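Local coordinates for metallo-beta-lactamase family protein (PDB 3R2U) that probably acts on small sulfur compounds, combining an iron-binding metallo-beta-lactamase fold with a rhodanese-like domain, as in related persulfide dioxygenases, at residues F30-K33 / H34-Q37; D58-S61 / Y62-A66; E105-D108 / T109-Y112. All blocks are in the same frame, centred on the assembly; numbering follows the deposited sequence. Where two conformers were deposited one is given.

Contact 1. Residues F30-K33 / H34-Q37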
ATOM      1  N   PHE A  30     -19.916  -5.095   4.895  1.00 18.65           N
ATOM      2  CA  PHE A  30     -18.627  -5.453   4.265  1.00 19.24           C
ATOM      3  C   PHE A  30     -18.980  -6.314   3.076  1.00 19.41           C
ATOM      4  O   PHE A  30     -19.659  -7.328   3.231  1.00 20.00           O
ATOM      5  CB  PHE A  30     -17.725  -6.255   5.227  1.00 18.71           C
ATOM      6  CG  PHE A  30     -17.340  -5.503   6.483  1.00 19.53           C
ATOM      7  CD1 PHE A  30     -18.256  -5.341   7.523  1.00 17.84           C
ATOM      8  CD2 PHE A  30     -16.067  -4.981   6.630  1.00 22.99           C
ATOM      9  CE1 PHE A  30     -17.911  -4.629   8.679  1.00 20.38           C
ATOM     10  CE2 PHE A  30     -15.702  -4.294   7.803  1.00 22.97           C
ATOM     11  CZ  PHE A  30     -16.630  -4.116   8.818  1.00 19.16           C
ATOM     12  N   TYR A  31     -18.521  -5.933   1.892  1.00 20.77           N
ATOM     13  CA  TYR A  31     -18.856  -6.673   0.695  1.00 21.57           C
ATOM     14  C   TYR A  31     -17.613  -7.193   0.039  1.00 21.17           C
ATOM     15  O   TYR A  31     -16.690  -6.430  -0.213  1.00 21.63           O
ATOM     16  CB  TYR A  31     -19.567  -5.776  -0.306  1.00 22.02           C
ATOM     17  CG  TYR A  31     -20.296  -6.566  -1.369  1.00 25.47           C
ATOM     18  CD1 TYR A  31     -21.458  -7.267  -1.031  1.00 28.01           C
ATOM     19  CD2 TYR A  31     -19.853  -6.612  -2.689  1.00 27.39           C
ATOM     20  CE1 TYR A  31     -22.154  -7.986  -1.949  1.00 29.60           C
ATOM     21  CE2 TYR A  31     -20.567  -7.354  -3.656  1.00 29.42           C
ATOM     22  CZ  TYR A  31     -21.726  -8.034  -3.252  1.00 29.53           C
ATOM     23  OH  TYR A  31     -22.484  -8.783  -4.109  1.00 31.54           O
ATOM     24  N   ASP A  32     -17.565  -8.488  -0.222  1.00 21.40           N
ATOM     25  CA  ASP A  32     -16.432  -9.031  -0.972  1.00 22.83           C
ATOM     26  C   ASP A  32     -16.870  -9.137  -2.422  1.00 23.09           C
ATOM     27  O   ASP A  32     -17.803  -9.864  -2.751  1.00 24.30           O
ATOM     28  CB  ASP A  32     -15.981 -10.378  -0.465  1.00 22.15           C
ATOM     29  CG  ASP A  32     -14.795 -10.904  -1.265  1.00 24.51           C
ATOM     30  OD1 ASP A  32     -14.961 -11.228  -2.470  1.00 24.50           O
ATOM     31  OD2 ASP A  32     -13.698 -10.963  -0.700  1.00 23.69           O
ATOM     32  N   LYS A  33     -16.208  -8.408  -3.296  1.00 26.34           N
ATOM     33  CA  LYS A  33     -16.588  -8.413  -4.711  1.00 28.07           C
ATOM     34  C   LYS A  33     -16.424  -9.787  -5.399  1.00 26.97           C
ATOM     35  O   LYS A  33     -17.209 -10.145  -6.291  1.00 27.61           O
ATOM     36  CB  LYS A  33     -15.790  -7.357  -5.457  1.00 30.20           C
ATOM     37  CG  LYS A  33     -14.284  -7.679  -5.541  1.00 38.23           C
ATOM     38  CD  LYS A  33     -13.538  -6.683  -6.414  1.00 44.90           C
ATOM     39  CE  LYS A  33     -12.094  -7.117  -6.622  1.00 48.45           C
ATOM     40  NZ  LYS A  33     -11.375  -6.205  -7.537  1.00 52.44           N
ATOM     41  N   HIS A  34     -15.425 -10.571  -4.997  1.00 25.75           N
ATOM     42  CA  HIS A  34     -15.202 -11.884  -5.641  1.00 23.48           C
ATOM     43  C   HIS A  34     -16.240 -12.903  -5.222  1.00 22.26           C
ATOM     44  O   HIS A  34     -16.714 -13.718  -6.036  1.00 22.18           O
ATOM     45  CB  HIS A  34     -13.820 -12.412  -5.323  1.00 24.10           C
ATOM     46  CG  HIS A  34     -12.726 -11.574  -5.881  1.00 25.32           C
ATOM     47  ND1 HIS A  34     -11.918 -10.785  -5.093  1.00 23.13           N
ATOM     48  CD2 HIS A  34     -12.327 -11.370  -7.161  1.00 24.77           C
ATOM     49  CE1 HIS A  34     -11.038 -10.170  -5.858  1.00 25.61           C
ATOM     50  NE2 HIS A  34     -11.270 -10.503  -7.116  1.00 24.73           N
ATOM     51  N   LEU A  35     -16.611 -12.834  -3.953  1.00 21.78           N
ATOM     52  CA  LEU A  35     -17.607 -13.727  -3.391  1.00 21.15           C
ATOM     53  C   LEU A  35     -19.040 -13.248  -3.636  1.00 20.53           C
ATOM     54  O   LEU A  35     -19.961 -14.039  -3.516  1.00 21.30           O
ATOM     55  CB  LEU A  35     -17.402 -13.837  -1.870  1.00 20.40           C
ATOM     56  CG  LEU A  35     -16.036 -14.280  -1.357  1.00 22.21           C
ATOM     57  CD1 LEU A  35     -16.002 -14.242   0.186  1.00 19.10           C
ATOM     58  CD2 LEU A  35     -15.686 -15.662  -1.887  1.00 22.94           C
ATOM     59  N   SER A  36     -19.217 -11.958  -3.957  1.00 21.67           N
ATOM     60  CA  SER A  36     -20.551 -11.326  -4.080  1.00 21.32           C
ATOM     61  C   SER A  36     -21.290 -11.515  -2.759  1.00 21.15           C
ATOM     62  O   SER A  36     -22.515 -11.727  -2.721  1.00 21.30           O
ATOM     63  CB  SER A  36     -21.376 -11.925  -5.209  1.00 23.21           C
ATOM     64  OG  SER A  36     -20.818 -11.646  -6.474  1.00 24.67           O
ATOM     65  N   GLN A  37     -20.537 -11.389  -1.671  1.00 20.70           N
ATOM     66  CA  GLN A  37     -21.024 -11.698  -0.336  1.00 18.82           C
ATOM     67  C   GLN A  37     -21.002 -10.514   0.596  1.00 18.00           C
ATOM     68  O   GLN A  37     -20.024  -9.766   0.641  1.00 16.40           O
ATOM     69  CB  GLN A  37     -20.162 -12.846   0.206  1.00 18.65           C
ATOM     70  CG  GLN A  37     -20.625 -13.484   1.522  1.00 19.93           C
ATOM     71  CD  GLN A  37     -20.066 -12.836   2.764  1.00 19.19           C
ATOM     72  OE1 GLN A  37     -19.029 -12.171   2.724  1.00 22.81           O
ATOM     73  NE2 GLN A  37     -20.746 -13.041   3.890  1.00 18.43           N
TER
HETATM   74  O   HOH W   1     -18.147  -9.800   3.298  1.00 14.02           O
HETATM   75  O   HOH W   2     -11.600 -11.327  -2.430  1.00 27.43           O
HETATM   76  O   HOH W   3      -9.776  -8.905  -8.840  1.00 24.07           O
HETATM   77  O   HOH W   4     -19.855  -9.054  -6.654  1.00 39.94           O
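S36 and Q37 both face the single residue D32, which makes a G1 beta bulge at the end of the hairpin joining strands 25-32 and 37-44. S36 takes a positive phi of 57° to turn the chain. Beyond it, D32 N donates to Q37 O at 2.9 Å, and D32 O receives two weak bonds, from S36 N and Q37 N. Aspartate suits the entry to the turn because its side chain reaches back over the loop. With CG anti to the backbone N (chi1 -180°), D32 OD1 accepts a nearly straight bond of 2.7 Å from L35 N; a second bond to it, from H34 N, is weak. The lysine arm runs beside the imidazole, K33 CG standing over one face of the H34 ring, 4.1 Å from its centroid; Y321 stacks on the same ring. Y31, next to D32 in the strand, lays its ring against the S36-Q37 peptide, Q37 N over one face, while Y31 OH and S36 OG both bond to A221 O. A water bridges the aspartate and the histidine, 2.7 Å from D32 OD2 and 2.7 Å from H34 ND1.

Contact 2. Residues D58-S61 / Y62-A66; sequences DLSS and YIRVA
The guanidinium of R64 lies flat over the first turn of helix 60-69, with S60 O 3.2 Å above its plane and S61 CA over the same face, both offset toward the rim. R64 NH1 reaches S60 OG at 2.8 Å, 19° out of the guanidinium plane, and makes a weak bond to S61 OG. This grip belongs to the modelled conformer of R64 and S61, one of two for each, and is less certain for that. A bend at chi3 (-94°) folds the arginine back along its own helix. The Y62 ring meets L59 O and D58 O obliquely, while F30 of strand 25-32 meets it edge-to-face; Y62 OH bonds to S39 OG and I56 N. The third flat group is the carboxylate of D58, where S60 N and S60 OG approach OD1 from one face, the amide on the anti side at 3.0 Å and the hydroxyl on the syn side at 2.8 Å. The bond from S60 N is a capping bond just ahead of the helix in the beta-alpha-beta unit 49-53, 60-69, 72-77, and a short acid that accepts from both suits the place. Leucine and isoleucine serve the apolar side: L59 CB packs on I63 CD1 at 4.0 Å and L59 CD2 on Y62 CD2 at 4.2 Å, with I73 and V92 beyond. From the second subunit, Y345 packs on S60 and R64, and the hydroxyl of its Y290 bonds to L59 N. Serine is apt at position 60 because its hydroxyl donates to D58 and, in this conformer, also accepts from R64. That relay would link carboxylate to guanidinium, though D58 OD1 and R64 NH1 stay 5.5 Å apart, and the carboxylate probably interacts favourably with the positive end of the helix dipole.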
ATOM      1  N   ASP A  58     -11.005 -14.311   6.961  1.00 17.15           N
ATOM      2  CA  ASP A  58     -10.062 -13.257   7.310  1.00 17.99           C
ATOM      3  C   ASP A  58     -10.849 -12.234   8.110  1.00 17.46           C
ATOM      4  O   ASP A  58     -11.755 -11.583   7.581  1.00 17.79           O
ATOM      5  CB  ASP A  58      -9.473 -12.667   6.046  1.00 18.39           C
ATOM      6  CG  ASP A  58      -8.625 -11.465   6.298  1.00 21.92           C
ATOM      7  OD1 ASP A  58      -8.470 -11.047   7.458  1.00 22.43           O
ATOM      8  OD2 ASP A  58      -8.139 -10.911   5.296  1.00 24.07           O
ATOM      9  N   LEU A  59     -10.522 -12.098   9.390  1.00 17.37           N
ATOM     10  CA  LEU A  59     -11.297 -11.229  10.282  1.00 17.08           C
ATOM     11  C   LEU A  59     -10.756  -9.804  10.392  1.00 16.50           C
ATOM     12  O   LEU A  59     -11.347  -8.982  11.076  1.00 17.27           O
ATOM     13  CB  LEU A  59     -11.322 -11.842  11.688  1.00 17.38           C
ATOM     14  CG  LEU A  59     -11.874 -13.270  11.845  1.00 19.16           C
ATOM     15  CD1 LEU A  59     -11.881 -13.686  13.335  1.00 16.49           C
ATOM     16  CD2 LEU A  59     -13.266 -13.393  11.261  1.00 18.61           C
ATOM     17  N   SER A  60      -9.653  -9.520   9.715  1.00 16.59           N
ATOM     18  CA  SER A  60      -8.960  -8.235   9.852  1.00 17.83           C
ATOM     19  C   SER A  60      -9.789  -6.974   9.603  1.00 19.34           C
ATOM     20  O   SER A  60      -9.642  -5.998  10.336  1.00 18.86           O
ATOM     21  CB  SER A  60      -7.684  -8.203   8.998  1.00 17.81           C
ATOM     22  OG  SER A  60      -7.962  -8.314   7.623  1.00 17.79           O
ATOM     23  N   SER A  61     -10.648  -6.996   8.584  0.50 18.22           N
ATOM     24  CA  SER A  61     -11.465  -5.834   8.265  0.50 17.98           C
ATOM     25  C   SER A  61     -12.432  -5.512   9.383  0.50 18.09           C
ATOM     26  O   SER A  61     -12.565  -4.353   9.771  0.50 16.77           O
ATOM     27  CB  SER A  61     -12.219  -6.025   6.952  0.50 18.60           C
ATOM     28  OG  SER A  61     -11.361  -5.814   5.850  0.50 17.87           O
ATOM     29  N   TYR A  62     -13.091  -6.534   9.919  1.00 17.53           N
ATOM     30  CA  TYR A  62     -14.032  -6.320  11.002  1.00 17.96           C
ATOM     31  C   TYR A  62     -13.282  -5.761  12.220  1.00 18.66           C
ATOM     32  O   TYR A  62     -13.728  -4.802  12.860  1.00 20.06           O
ATOM     33  CB  TYR A  62     -14.750  -7.611  11.396  1.00 17.70           C
ATOM     34  CG  TYR A  62     -15.306  -8.426  10.256  1.00 16.47           C
ATOM     35  CD1 TYR A  62     -16.343  -7.945   9.458  1.00 19.57           C
ATOM     36  CD2 TYR A  62     -14.837  -9.715  10.014  1.00 15.47           C
ATOM     37  CE1 TYR A  62     -16.862  -8.705   8.433  1.00 16.41           C
ATOM     38  CE2 TYR A  62     -15.338 -10.481   9.000  1.00 14.85           C
ATOM     39  CZ  TYR A  62     -16.363  -9.993   8.217  1.00 15.50           C
ATOM     40  OH  TYR A  62     -16.850 -10.771   7.204  1.00 15.04           O
ATOM     41  N   ILE A  63     -12.137  -6.371  12.520  1.00 18.80           N
ATOM     42  CA  ILE A  63     -11.296  -5.967  13.645  1.00 19.40           C
ATOM     43  C   ILE A  63     -10.841  -4.500  13.539  1.00 20.50           C
ATOM     44  O   ILE A  63     -10.955  -3.755  14.512  1.00 19.86           O
ATOM     45  CB  ILE A  63     -10.059  -6.900  13.783  1.00 19.29           C
ATOM     46  CG1 ILE A  63     -10.504  -8.291  14.243  1.00 19.68           C
ATOM     47  CG2 ILE A  63      -9.037  -6.309  14.751  1.00 16.87           C
ATOM     48  CD1 ILE A  63      -9.413  -9.357  14.181  1.00 17.70           C
ATOM     49  N   ARG A  64     -10.357  -4.106  12.360  0.60 20.63           N
ATOM     50  CA  ARG A  64      -9.891  -2.737  12.123  0.60 22.45           C
ATOM     51  C   ARG A  64     -11.013  -1.722  12.342  0.60 21.67           C
ATOM     52  O   ARG A  64     -10.824  -0.730  13.039  0.60 22.25           O
ATOM     53  CB  ARG A  64      -9.282  -2.591  10.713  0.60 23.53           C
ATOM     54  CG  ARG A  64      -7.869  -3.156  10.619  0.60 28.43           C
ATOM     55  CD  ARG A  64      -7.240  -3.082   9.207  0.60 31.30           C
ATOM     56  NE  ARG A  64      -7.439  -4.307   8.416  0.60 36.97           N
ATOM     57  CZ  ARG A  64      -8.214  -4.442   7.331  0.60 35.16           C
ATOM     58  NH1 ARG A  64      -8.285  -5.630   6.721  0.60 32.29           N
ATOM     59  NH2 ARG A  64      -8.895  -3.413   6.837  0.60 32.59           N
ATOM     60  N   VAL A  65     -12.175  -1.990  11.762  1.00 19.33           N
ATOM     61  CA  VAL A  65     -13.338  -1.117  11.917  1.00 19.82           C
ATOM     62  C   VAL A  65     -13.779  -1.070  13.392  1.00 19.49           C
ATOM     63  O   VAL A  65     -14.025  -0.004  13.924  1.00 19.93           O
ATOM     64  CB  VAL A  65     -14.513  -1.531  11.012  1.00 19.15           C
ATOM     65  CG1 VAL A  65     -15.783  -0.796  11.393  1.00 18.05           C
ATOM     66  CG2 VAL A  65     -14.147  -1.285   9.536  1.00 17.54           C
ATOM     67  N   ALA A  66     -13.861  -2.215  14.055  1.00 19.99           N
ATOM     68  CA  ALA A  66     -14.210  -2.226  15.496  1.00 20.04           C
ATOM     69  C   ALA A  66     -13.226  -1.351  16.294  1.00 20.74           C
ATOM     70  O   ALA A  66     -13.627  -0.542  17.130  1.00 21.45           O
ATOM     71  CB  ALA A  66     -14.223  -3.669  16.046  1.00 19.66           C
TER

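Contact 3. Residues E105-D108 / T109-Y112; sequences ESDD and TLGY
D107 crosses both T109 and L110 at a slant and turns one oxygen, OD1, into the bend of the chain. Its CG sits between the backbone N and the carbonyl carbon (chi1 62°), which folds the carboxylate over the following residues. Three donors then converge on OD1. L110 N meets D107 OD1 nearly end-on to the C-O bond, at 2.8 Å. T109 N and T109 OG1, each 3.2 Å from D107 OD1, arrive instead from above the carboxylate plane. The bond from T109 N closes an Asx turn, and threonine suits the site because its hydroxyl adds a third donor to those of the backbone. All this happens at the surface, in the loop between strand 99-103 and the edge strand 120-122 of the six-stranded mixed sheet of the metallo-beta-lactamase fold. The L110 side chain starts close to the same acid, its CB 3.4 Å from D107 OD1. Farther back, S106 points its side chain at G111, where a residue with no side chain lets the hydroxyl come close: S106 OG is 3.4 Å from G111 CA. The carbonyl of G111 is tied to Q278 NE2. One water joins the two limbs of the loop, 2.9 Å from S106 OG and 3.2 Å from Y112 N, and lies in plane at the edge of the Y112 ring.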
ATOM      1  N   GLU A 105     -31.856 -25.091  14.048  1.00 26.17           N
ATOM      2  CA  GLU A 105     -33.112 -25.464  13.400  1.00 29.00           C
ATOM      3  C   GLU A 105     -32.854 -26.472  12.290  1.00 31.85           C
ATOM      4  O   GLU A 105     -33.365 -26.348  11.186  1.00 34.33           O
ATOM      5  CB  GLU A 105     -33.814 -24.230  12.825  1.00 27.55           C
ATOM      6  CG  GLU A 105     -34.366 -23.257  13.868  1.00 28.65           C
ATOM      7  CD  GLU A 105     -35.599 -23.782  14.610  1.00 31.72           C
ATOM      8  OE1 GLU A 105     -36.011 -24.936  14.351  1.00 29.70           O
ATOM      9  OE2 GLU A 105     -36.154 -23.040  15.464  1.00 32.06           O
ATOM     10  N   SER A 106     -32.060 -27.474  12.594  1.00 35.47           N
ATOM     11  CA  SER A 106     -31.678 -28.474  11.617  1.00 38.45           C
ATOM     12  C   SER A 106     -32.092 -29.835  12.131  1.00 40.39           C
ATOM     13  O   SER A 106     -32.387 -29.986  13.316  1.00 40.33           O
ATOM     14  CB  SER A 106     -30.158 -28.428  11.439  1.00 38.36           C
ATOM     15  OG  SER A 106     -29.522 -28.660  12.694  1.00 40.81           O
ATOM     16  N   ASP A 107     -32.134 -30.830  11.252  1.00 42.75           N
ATOM     17  CA  ASP A 107     -32.455 -32.174  11.711  1.00 45.65           C
ATOM     18  C   ASP A 107     -31.172 -32.771  12.298  1.00 46.26           C
ATOM     19  O   ASP A 107     -30.104 -32.152  12.262  1.00 45.08           O
ATOM     20  CB  ASP A 107     -33.068 -33.035  10.605  1.00 46.95           C
ATOM     21  CG  ASP A 107     -32.132 -33.258   9.433  1.00 48.55           C
ATOM     22  OD1 ASP A 107     -30.935 -32.892   9.505  1.00 50.17           O
ATOM     23  OD2 ASP A 107     -32.611 -33.822   8.431  1.00 54.22           O
ATOM     24  N   ASP A 108     -31.274 -33.981  12.816  1.00 48.60           N
ATOM     25  CA  ASP A 108     -30.150 -34.627  13.501  1.00 49.62           C
ATOM     26  C   ASP A 108     -28.929 -34.944  12.616  1.00 48.45           C
ATOM     27  O   ASP A 108     -27.878 -35.319  13.132  1.00 49.90           O
ATOM     28  CB  ASP A 108     -30.655 -35.913  14.183  1.00 51.97           C
ATOM     29  CG  ASP A 108     -31.816 -35.652  15.160  1.00 55.56           C
ATOM     30  OD1 ASP A 108     -32.139 -34.468  15.414  1.00 59.89           O
ATOM     31  OD2 ASP A 108     -32.413 -36.628  15.676  1.00 61.89           O
ATOM     32  N   THR A 109     -29.050 -34.747  11.302  1.00 46.02           N
ATOM     33  CA  THR A 109     -27.989 -35.122  10.367  1.00 43.38           C
ATOM     34  C   THR A 109     -27.382 -34.023   9.489  1.00 40.80           C
ATOM     35  O   THR A 109     -26.203 -34.105   9.139  1.00 39.48           O
ATOM     36  CB  THR A 109     -28.527 -36.203   9.429  1.00 44.59           C
ATOM     37  OG1 THR A 109     -29.691 -35.709   8.757  1.00 45.64           O
ATOM     38  CG2 THR A 109     -28.889 -37.459  10.219  1.00 43.99           C
ATOM     39  N   LEU A 110     -28.169 -33.010   9.123  1.00 38.02           N
ATOM     40  CA  LEU A 110     -27.681 -31.942   8.235  1.00 36.83           C
ATOM     41  C   LEU A 110     -27.235 -30.663   8.954  1.00 33.66           C
ATOM     42  O   LEU A 110     -26.991 -29.657   8.321  1.00 32.93           O
ATOM     43  CB  LEU A 110     -28.758 -31.591   7.195  1.00 38.00           C
ATOM     44  CG  LEU A 110     -29.188 -32.771   6.309  1.00 42.88           C
ATOM     45  CD1 LEU A 110     -30.344 -32.384   5.381  1.00 46.25           C
ATOM     46  CD2 LEU A 110     -28.005 -33.308   5.502  1.00 43.41           C
ATOM     47  N   GLY A 111     -27.105 -30.718  10.272  1.00 32.78           N
ATOM     48  CA  GLY A 111     -26.714 -29.550  11.057  1.00 31.27           C
ATOM     49  C   GLY A 111     -25.214 -29.378  11.187  1.00 29.44           C
ATOM     50  O   GLY A 111     -24.421 -30.173  10.657  1.00 28.06           O
ATOM     51  N   TYR A 112     -24.834 -28.321  11.886  1.00 27.67           N
ATOM     52  CA  TYR A 112     -23.426 -28.017  12.119  1.00 26.56           C
ATOM     53  C   TYR A 112     -22.751 -29.103  12.962  1.00 26.67           C
ATOM     54  O   TYR A 112     -23.338 -29.605  13.917  1.00 28.74           O
ATOM     55  CB  TYR A 112     -23.293 -26.699  12.872  1.00 25.74           C
ATOM     56  CG  TYR A 112     -23.615 -25.456  12.100  1.00 23.00           C
ATOM     57  CD1 TYR A 112     -24.913 -24.969  12.020  1.00 20.70           C
ATOM     58  CD2 TYR A 112     -22.609 -24.731  11.506  1.00 21.63           C
ATOM     59  CE1 TYR A 112     -25.198 -23.805  11.327  1.00 20.85           C
ATOM     60  CE2 TYR A 112     -22.876 -23.573  10.814  1.00 23.86           C
ATOM     61  CZ  TYR A 112     -24.172 -23.106  10.718  1.00 21.72           C
ATOM     62  OH  TYR A 112     -24.418 -21.931  10.036  1.00 19.08           O
TER
HETATM   63  O   HOH W   5     -27.270 -26.983  13.431  1.00 16.14           O

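Contacts 1 and 2 meet directly, the ring of F30 resting on S61, Y62 and V65, so the hairpin edge and helix 60-69 pack as neighbours. Contact 3 lies by the opposite edge strand, 120-122, of the sheet that begins with 25-32, its centre about 27 Å from that of contact 1 and about 30 Å from that of contact 2. It is a surface loop, whereas the other two are partly buried. All three use an aspartate oxygen to collect nearby donors, yet the setting differs: a hairpin end in contact 1, a helix start in contact 2, an irregular bend in contact 3. Contact 2 also meets a second subunit, whereas no other chain touches contact 3, and apolar side chains count for more in contact 2.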